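Local structure of possible adhesin (Caldicellulosiruptor kronotskyensis, 4WA0) at residues 307-312 with 332-337; 24-29 with 43-48; 144-149 with 165-170. The protein probably mediates attachment of this extremely thermophilic bacterium to cellulose, being a tapirin of which this chain is the magnesium-binding C-terminal domain. All blocks are in the same frame, centred on the assembly; numbering follows the deposited sequence.

Interaction 1. Residues 307-312 with 332-337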
loop_
_atom_site.group_PDB
_atom_site.type_symbol
_atom_site.label_atom_id
_atom_site.label_comp_id
_atom_site.label_asym_id
_atom_site.label_seq_id
_atom_site.Cartn_x
_atom_site.Cartn_y
_atom_site.Cartn_z
ATOM N N LEU A 307 -11.734 6.359 17.625
ATOM C CA LEU A 307 -10.624 6.550 16.690
ATOM C C LEU A 307 -9.397 6.793 17.460
ATOM O O LEU A 307 -9.393 7.626 18.399
ATOM C CB LEU A 307 -10.912 7.808 15.874
ATOM C CG LEU A 307 -9.842 8.295 14.910
ATOM C CD1 LEU A 307 -9.668 7.230 13.833
ATOM C CD2 LEU A 307 -10.315 9.575 14.223
ATOM N N THR A 308 -8.314 6.169 17.052
ATOM C CA THR A 308 -6.992 6.496 17.604
ATOM C C THR A 308 -6.284 7.342 16.623
ATOM O O THR A 308 -6.240 6.969 15.440
ATOM C CB THR A 308 -6.171 5.226 17.852
ATOM O OG1 THR A 308 -6.927 4.340 18.681
ATOM C CG2 THR A 308 -4.834 5.579 18.453
ATOM N N ILE A 309 -5.739 8.469 17.080
ATOM C CA ILE A 309 -4.940 9.338 16.210
ATOM C C ILE A 309 -3.501 9.301 16.671
ATOM O O ILE A 309 -3.265 9.588 17.871
ATOM C CB ILE A 309 -5.428 10.766 16.309
ATOM C CG1 ILE A 309 -6.871 10.738 15.801
ATOM C CG2 ILE A 309 -4.549 11.741 15.507
ATOM C CD1 ILE A 309 -7.638 12.012 16.018
HETATM N N MSE A 310 -2.585 9.035 15.747
HETATM C CA MSE A 310 -1.155 9.136 16.083
HETATM C C MSE A 310 -0.286 9.781 15.044
HETATM O O MSE A 310 -0.624 9.865 13.855
HETATM C CB MSE A 310 -0.551 7.764 16.494
HETATM C CG MSE A 310 -0.460 6.826 15.390
HETATM SE SE MSE A 310 0.243 5.051 16.016
HETATM C CE MSE A 310 2.079 5.496 15.875
ATOM N N ASN A 311 0.856 10.249 15.511
ATOM C CA ASN A 311 1.902 10.838 14.680
ATOM C C ASN A 311 3.196 10.083 14.907
ATOM O O ASN A 311 3.597 9.935 16.045
ATOM C CB ASN A 311 2.162 12.301 15.107
ATOM C CG ASN A 311 0.936 13.176 14.913
ATOM O OD1 ASN A 311 0.693 13.661 13.820
ATOM N ND2 ASN A 311 0.210 13.418 15.971
ATOM N N GLY A 312 3.804 9.541 13.858
ATOM C CA GLY A 312 4.913 8.668 13.983
ATOM C C GLY A 312 5.028 7.561 12.982
ATOM O O GLY A 312 4.946 7.788 11.782
ATOM N N GLY A 332 -11.051 2.589 13.916
ATOM C CA GLY A 332 -10.150 3.306 13.014
ATOM C C GLY A 332 -8.830 3.772 13.636
ATOM O O GLY A 332 -8.704 3.845 14.873
ATOM N N LEU A 333 -7.859 4.039 12.775
ATOM C CA LEU A 333 -6.565 4.543 13.172
ATOM C C LEU A 333 -6.229 5.592 12.135
ATOM O O LEU A 333 -6.289 5.287 10.926
ATOM C CB LEU A 333 -5.460 3.489 13.115
ATOM C CG LEU A 333 -4.002 3.997 13.390
ATOM C CD1 LEU A 333 -3.874 4.489 14.826
ATOM C CD2 LEU A 333 -2.981 2.872 13.169
ATOM N N THR A 334 -5.804 6.766 12.577
ATOM C CA THR A 334 -5.212 7.767 11.729
ATOM C C THR A 334 -3.749 7.847 12.090
ATOM O O THR A 334 -3.423 8.013 13.282
ATOM C CB THR A 334 -5.882 9.127 11.978
ATOM O OG1 THR A 334 -7.210 9.077 11.446
ATOM C CG2 THR A 334 -5.162 10.217 11.359
ATOM N N LEU A 335 -2.897 7.671 11.099
ATOM C CA LEU A 335 -1.442 7.701 11.236
ATOM C C LEU A 335 -0.835 8.752 10.298
ATOM O O LEU A 335 -0.861 8.607 9.064
ATOM C CB LEU A 335 -0.840 6.320 11.020
ATOM C CG LEU A 335 0.693 6.165 10.941
ATOM C CD1 LEU A 335 1.350 6.651 12.242
ATOM C CD2 LEU A 335 1.056 4.712 10.619
ATOM N N LYS A 336 -0.285 9.802 10.905
ATOM C CA LYS A 336 0.444 10.798 10.158
ATOM C C LYS A 336 1.903 10.463 10.339
ATOM O O LYS A 336 2.458 10.564 11.439
ATOM C CB LYS A 336 0.203 12.195 10.693
ATOM C CG LYS A 336 1.030 13.244 9.964
ATOM C CD LYS A 336 0.287 13.881 8.833
ATOM C CE LYS A 336 0.346 15.395 8.858
ATOM N NZ LYS A 336 1.672 15.961 8.528
ATOM N N TYR A 337 2.536 10.111 9.249
ATOM C CA TYR A 337 3.958 9.761 9.314
ATOM C C TYR A 337 4.851 10.887 9.825
ATOM O O TYR A 337 4.720 12.035 9.377
ATOM C CB TYR A 337 4.460 9.323 7.945
ATOM C CG TYR A 337 5.971 9.125 7.929
ATOM C CD1 TYR A 337 6.542 8.043 8.560
ATOM C CD2 TYR A 337 6.806 10.000 7.278
ATOM C CE1 TYR A 337 7.912 7.866 8.547
ATOM C CE2 TYR A 337 8.177 9.825 7.275
ATOM C CZ TYR A 337 8.744 8.740 7.948
ATOM O OH TYR A 337 10.144 8.517 7.925
HETATM O O HOH W 1 -8.548 2.654 17.241
#
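T308, M310 and G312 exchange five backbone hydrogen bonds with residues 332-337, which show how parallel strands share their donors and acceptors. The amides of T308, M310 and G312 give to the carbonyls of G332, T334 and K336, while T334 N and K336 N return the bond to T308 O and M310 O; the shortest, M310 N to T334 O, is 2.8 Å. At the start of the strands G332 O takes two donors, since T308 N reaches it from above the carbonyl plane (3.2 Å) and a water bridges it to T308 OG1.

The apolar contacts lie on the face of T308, M310, L333 and L335. With CG lying between its backbone N and carbonyl carbon (chi1 69°), selenomethionine M310 runs alongside L335, CG to CD1 at 3.6 Å. L333 CD1 slants against T308 CB at 3.9 Å, and F302 touches both residues from strand 299-302.

On the other face, N311 crosses K336 at a slant, its OD1 3.5 Å from K336 CB. In-register parallel strands from successive coils, with one face turned to an apolar interior, are the hallmark of the parallel beta-helix.

Interaction 2. Residues 24-29 with 43-48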
loop_
_atom_site.group_PDB
_atom_site.type_symbol
_atom_site.label_atom_id
_atom_site.label_comp_id
_atom_site.label_asym_id
_atom_site.label_seq_id
_atom_site.Cartn_x
_atom_site.Cartn_y
_atom_site.Cartn_z
ATOM N N LEU A 24 -8.423 2.621 8.267
ATOM C CA LEU A 24 -7.054 3.059 8.453
ATOM C C LEU A 24 -6.826 4.253 7.556
ATOM O O LEU A 24 -7.033 4.144 6.329
ATOM C CB LEU A 24 -6.084 1.918 8.081
ATOM C CG LEU A 24 -4.574 2.264 8.034
ATOM C CD1 LEU A 24 -4.058 2.692 9.402
ATOM C CD2 LEU A 24 -3.667 1.145 7.556
ATOM N N THR A 25 -6.337 5.372 8.137
ATOM C CA THR A 25 -5.988 6.564 7.401
ATOM C C THR A 25 -4.494 6.801 7.565
ATOM O O THR A 25 -3.970 6.780 8.712
ATOM C CB THR A 25 -6.745 7.811 7.895
ATOM O OG1 THR A 25 -8.150 7.598 7.896
ATOM C CG2 THR A 25 -6.393 9.035 7.070
ATOM N N VAL A 26 -3.783 6.908 6.457
ATOM C CA VAL A 26 -2.305 7.096 6.519
ATOM C C VAL A 26 -1.952 8.288 5.654
ATOM O O VAL A 26 -2.301 8.333 4.458
ATOM C CB VAL A 26 -1.497 5.898 6.028
ATOM C CG1 VAL A 26 0.019 6.174 6.169
ATOM C CG2 VAL A 26 -1.826 4.616 6.759
ATOM N N GLU A 27 -1.213 9.228 6.266
ATOM C CA GLU A 27 -0.769 10.425 5.592
ATOM C C GLU A 27 0.710 10.493 5.640
ATOM O O GLU A 27 1.283 10.571 6.767
ATOM C CB GLU A 27 -1.405 11.652 6.303
ATOM C CG GLU A 27 -0.883 13.018 5.886
ATOM C CD GLU A 27 -1.322 13.490 4.529
ATOM O OE1 GLU A 27 -2.161 12.881 3.883
ATOM O OE2 GLU A 27 -0.819 14.531 4.089
ATOM N N ASN A 28 1.333 10.555 4.458
ATOM C CA ASN A 28 2.752 10.618 4.272
ATOM C C ASN A 28 3.519 9.347 4.614
ATOM O O ASN A 28 2.974 8.365 5.101
ATOM C CB ASN A 28 3.364 11.836 4.994
ATOM C CG ASN A 28 2.911 13.158 4.354
ATOM O OD1 ASN A 28 2.689 13.231 3.136
ATOM N ND2 ASN A 28 2.711 14.165 5.164
ATOM N N GLY A 29 4.805 9.357 4.291
ATOM C CA GLY A 29 5.609 8.154 4.338
ATOM C C GLY A 29 5.280 7.118 3.290
ATOM O O GLY A 29 4.512 7.367 2.399
ATOM N N ALA A 43 -9.663 1.887 3.769
ATOM C CA ALA A 43 -8.292 2.447 3.705
ATOM C C ALA A 43 -8.328 3.768 2.963
ATOM O O ALA A 43 -8.720 3.819 1.823
ATOM C CB ALA A 43 -7.341 1.482 3.051
ATOM N N VAL A 44 -7.773 4.790 3.598
ATOM C CA VAL A 44 -7.568 6.089 2.969
ATOM C C VAL A 44 -6.101 6.481 3.141
ATOM O O VAL A 44 -5.654 6.772 4.233
ATOM C CB VAL A 44 -8.488 7.181 3.531
ATOM C CG1 VAL A 44 -8.173 8.477 2.806
ATOM C CG2 VAL A 44 -9.928 6.868 3.324
ATOM N N PHE A 45 -5.334 6.387 2.049
ATOM C CA PHE A 45 -3.899 6.636 2.089
ATOM C C PHE A 45 -3.567 7.829 1.194
ATOM O O PHE A 45 -4.084 7.972 0.039
ATOM C CB PHE A 45 -3.133 5.423 1.546
ATOM C CG PHE A 45 -3.260 4.120 2.302
ATOM C CD1 PHE A 45 -3.827 3.997 3.574
ATOM C CD2 PHE A 45 -2.745 2.961 1.707
ATOM C CE1 PHE A 45 -3.903 2.779 4.202
ATOM C CE2 PHE A 45 -2.814 1.754 2.354
ATOM C CZ PHE A 45 -3.369 1.660 3.603
ATOM N N ASN A 46 -2.602 8.611 1.645
ATOM C CA ASN A 46 -1.918 9.575 0.794
ATOM C C ASN A 46 -0.430 9.388 1.106
ATOM O O ASN A 46 0.084 10.022 2.054
ATOM C CB ASN A 46 -2.377 10.967 1.107
ATOM C CG ASN A 46 -1.657 12.030 0.282
ATOM O OD1 ASN A 46 -1.388 11.836 -0.922
ATOM N ND2 ASN A 46 -1.418 13.195 0.889
ATOM N N ILE A 47 0.229 8.478 0.367
ATOM C CA ILE A 47 1.568 8.034 0.649
ATOM C C ILE A 47 2.460 8.048 -0.540
ATOM O O ILE A 47 2.024 8.261 -1.680
ATOM C CB ILE A 47 1.550 6.599 1.280
ATOM C CG1 ILE A 47 0.945 5.583 0.301
ATOM C CG2 ILE A 47 0.857 6.665 2.635
ATOM C CD1 ILE A 47 0.805 4.186 0.839
ATOM N N ASP A 48 3.756 7.864 -0.305
ATOM C CA ASP A 48 4.694 7.896 -1.400
ATOM C C ASP A 48 4.815 6.576 -2.110
ATOM O O ASP A 48 4.822 6.552 -3.336
ATOM C CB ASP A 48 6.094 8.245 -0.902
ATOM C CG ASP A 48 6.202 9.671 -0.338
ATOM O OD1 ASP A 48 5.669 10.608 -0.936
ATOM O OD2 ASP A 48 6.876 9.908 0.697
HETATM O O HOH W 2 5.899 11.482 2.732
#
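V26 O receives N46 N at 2.8 Å, over a nearly straight hydrogen bond, while the CA-H of F45 leans on the same oxygen from 3.3 Å; one hydrogen bond and a weaker CA-H...O contact thus share the carbonyl oxygen. V44 O repeats the pattern with V26 N and the CA of T25, and N28 N continues the series to N46 O. This is the pattern of parallel strands in register, here 24-27 and 44-47.

Side chains sort by face. Inward, L24 CD2 meets the edge of the F45 ring near its plane, 3.7 Å from CE1, and V26 approaches the ring obliquely through CG2. Its other branch, CG1, anti to the backbone N (chi1 -178°), is turned instead to I47 CG2, also 3.7 Å away. I12 and A11 of strand 10-14 close on L24 and V26 from within the fold.

Outward, E27 and N46 lie side by side. The amide offers ND2 to E27 OE1 at 3.1 Å. OE1 lies almost in the amide plane of N46, whereas ND2 comes to its syn side 33° out of the carboxylate plane, the two flat groups being turned 44° apart.

Beyond the strands D48 N bonds to G29 O (2.9 Å), and a water joins G29 N to D48 OD2. R74 takes D48 OD1 in a salt bridge and N28 OD1 in a hydrogen bond. N28 O, by contrast, is buried beside I47 CG2 without a polar partner, a cost paid where the polar network of the turn meets the apolar interior.

Interaction 3. Residues 144-149 with 165-170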
loop_
_atom_site.group_PDB
_atom_site.type_symbol
_atom_site.label_atom_id
_atom_site.label_comp_id
_atom_site.label_asym_id
_atom_site.label_seq_id
_atom_site.Cartn_x
_atom_site.Cartn_y
_atom_site.Cartn_z
ATOM N N GLY A 144 0.474 -10.002 -20.905
ATOM C CA GLY A 144 -0.627 -10.850 -21.247
ATOM C C GLY A 144 -1.812 -10.121 -21.859
ATOM O O GLY A 144 -1.682 -9.260 -22.720
ATOM N N THR A 145 -2.985 -10.455 -21.380
ATOM C CA THR A 145 -4.193 -9.970 -21.903
ATOM C C THR A 145 -4.713 -8.826 -21.031
ATOM O O THR A 145 -4.678 -8.931 -19.807
ATOM C CB THR A 145 -5.274 -11.090 -21.971
ATOM O OG1 THR A 145 -4.779 -12.215 -22.759
ATOM C CG2 THR A 145 -6.639 -10.575 -22.471
ATOM N N LEU A 146 -5.243 -7.819 -21.665
ATOM C CA LEU A 146 -6.067 -6.770 -21.056
ATOM C C LEU A 146 -7.520 -7.220 -21.317
ATOM O O LEU A 146 -7.987 -7.217 -22.448
ATOM C CB LEU A 146 -5.762 -5.413 -21.656
ATOM C CG LEU A 146 -6.660 -4.245 -21.198
ATOM C CD1 LEU A 146 -6.658 -4.092 -19.693
ATOM C CD2 LEU A 146 -6.328 -2.898 -21.903
ATOM N N GLU A 147 -8.222 -7.611 -20.262
ATOM C CA GLU A 147 -9.587 -8.157 -20.326
ATOM C C GLU A 147 -10.472 -7.159 -19.609
ATOM O O GLU A 147 -10.267 -6.861 -18.412
ATOM C CB GLU A 147 -9.634 -9.521 -19.602
ATOM C CG GLU A 147 -11.018 -10.085 -19.683
ATOM C CD GLU A 147 -11.141 -11.492 -19.118
ATOM O OE1 GLU A 147 -10.127 -12.019 -18.593
ATOM O OE2 GLU A 147 -12.280 -12.014 -19.189
ATOM N N VAL A 148 -11.476 -6.662 -20.292
ATOM C CA VAL A 148 -12.367 -5.617 -19.797
ATOM C C VAL A 148 -13.809 -6.070 -19.989
ATOM O O VAL A 148 -14.301 -6.104 -21.132
ATOM C CB VAL A 148 -12.121 -4.265 -20.515
ATOM C CG1 VAL A 148 -12.850 -3.102 -19.857
ATOM C CG2 VAL A 148 -10.626 -3.900 -20.664
ATOM N N ILE A 149 -14.453 -6.502 -18.923
ATOM C CA ILE A 149 -15.757 -7.205 -19.031
ATOM C C ILE A 149 -16.808 -6.718 -18.027
ATOM O O ILE A 149 -16.487 -6.122 -16.971
ATOM C CB ILE A 149 -15.606 -8.751 -18.970
ATOM C CG1 ILE A 149 -15.223 -9.289 -17.587
ATOM C CG2 ILE A 149 -14.597 -9.215 -20.052
ATOM C CD1 ILE A 149 -15.287 -10.765 -17.468
ATOM N N ASN A 165 -0.365 -7.877 -25.149
ATOM C CA ASN A 165 -0.451 -9.008 -26.037
ATOM C C ASN A 165 -1.777 -9.206 -26.713
ATOM O O ASN A 165 -1.834 -9.497 -27.902
ATOM C CB ASN A 165 -0.057 -10.308 -25.279
ATOM C CG ASN A 165 -0.018 -11.506 -26.188
ATOM O OD1 ASN A 165 -0.938 -12.337 -26.148
ATOM N ND2 ASN A 165 0.923 -11.527 -27.094
ATOM N N SER A 166 -2.852 -9.071 -25.954
ATOM C CA SER A 166 -4.198 -9.374 -26.404
ATOM C C SER A 166 -5.186 -8.500 -25.652
ATOM O O SER A 166 -4.902 -8.035 -24.535
ATOM C CB SER A 166 -4.525 -10.852 -26.099
ATOM O OG SER A 166 -3.738 -11.726 -26.898
ATOM N N LEU A 167 -6.334 -8.301 -26.292
ATOM C CA LEU A 167 -7.411 -7.493 -25.778
ATOM C C LEU A 167 -8.711 -8.217 -25.883
ATOM O O LEU A 167 -9.021 -8.786 -26.961
ATOM C CB LEU A 167 -7.473 -6.202 -26.554
ATOM C CG LEU A 167 -8.559 -5.229 -26.110
ATOM C CD1 LEU A 167 -8.424 -4.687 -24.689
ATOM C CD2 LEU A 167 -8.722 -4.125 -27.137
ATOM N N VAL A 168 -9.484 -8.271 -24.781
ATOM C CA VAL A 168 -10.802 -8.801 -24.800
ATOM C C VAL A 168 -11.695 -7.783 -24.135
ATOM O O VAL A 168 -11.420 -7.375 -22.955
ATOM C CB VAL A 168 -10.861 -10.149 -24.052
ATOM C CG1 VAL A 168 -12.276 -10.595 -23.866
ATOM C CG2 VAL A 168 -10.004 -11.230 -24.734
ATOM N N VAL A 169 -12.753 -7.388 -24.824
ATOM C CA VAL A 169 -13.738 -6.466 -24.264
ATOM C C VAL A 169 -15.145 -6.999 -24.606
ATOM O O VAL A 169 -15.482 -7.225 -25.789
ATOM C CB VAL A 169 -13.597 -5.026 -24.852
ATOM C CG1 VAL A 169 -14.637 -4.087 -24.249
ATOM C CG2 VAL A 169 -12.193 -4.461 -24.687
ATOM N N ARG A 170 -15.962 -7.220 -23.592
ATOM C CA ARG A 170 -17.285 -7.826 -23.806
ATOM C C ARG A 170 -18.216 -7.523 -22.680
ATOM O O ARG A 170 -17.806 -7.050 -21.662
ATOM C CB ARG A 170 -17.141 -9.351 -24.001
ATOM C CG ARG A 170 -16.491 -10.113 -22.922
ATOM C CD ARG A 170 -16.663 -11.614 -23.177
ATOM N NE ARG A 170 -15.941 -12.410 -22.238
ATOM C CZ ARG A 170 -16.324 -12.652 -20.993
ATOM N NH1 ARG A 170 -17.502 -12.213 -20.522
ATOM N NH2 ARG A 170 -15.536 -13.378 -20.232
HETATM O O HOH W 3 -2.367 -12.865 -23.694
#
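R170 runs along I149, the two side chains heading in one direction, and the arginine can be traced from root to tip. Beyond CB a first torsion of 58° tucks CG in over the backbone, 3.6 Å from I149 CG2. The chain then runs extended through CD to NE, still beside the same methyl. At the head group that methyl sits over the centre of one guanidinium face, 4.0 Å from CZ, so the flat group is laid against a hydrocarbon branch. Of the two terminal nitrogens, NH1 faces I149 CD1 and has its hydrogen bond with a residue bordering the segments. NH2 comes within 3.8 Å of I149 CD1 and, at 3.7 Å, forms a long salt bridge with E147 OE2. That oxygen stands well out of the guanidinium plane, with the two planes 61° apart, so the pull is electrostatic, without a directed hydrogen bond.

Beneath these side chains strands 145-149 and 166-170 run parallel, 7° apart, as neighbouring rungs of the beta-helix, with strand 125-128 next in the same face. L146 N gives to S166 O, V168 N to L146 O and V148 N to V168 O, the last at 2.8 Å. On the inward face L146 and L167 lie alongside each other, CD2 to CD1 at 3.9 Å, and V148 and V169 follow.

At the corner where both strands begin the bonding weakens: N165 N and S166 N share G144 O in two weak bonds. A water links N165 OD1, at 2.9 Å, to T145 OG1, which also brushes S166 CB.

From the N terminus, interaction 2 comes first, closing one coil of the beta-helix after strands 30-33 and 37-39. Interaction 3 does the same further on, after strands 153-156 and 161-164, but on another face; its centre lies about 31 Å from that of interaction 2. Interaction 1 closes last, after strands 313-316 and 320-325. The three loops follow in series, neither nested nor crossed. Yet an early and a late part of the chain meet: strand 333-337 lies next to strand 24-27, so interactions 1 and 2 touch, with centres about 10 Å apart, and the late coils continue the face begun by the early ones. Interactions 1 and 3 lie on opposite sides of the chain's centre.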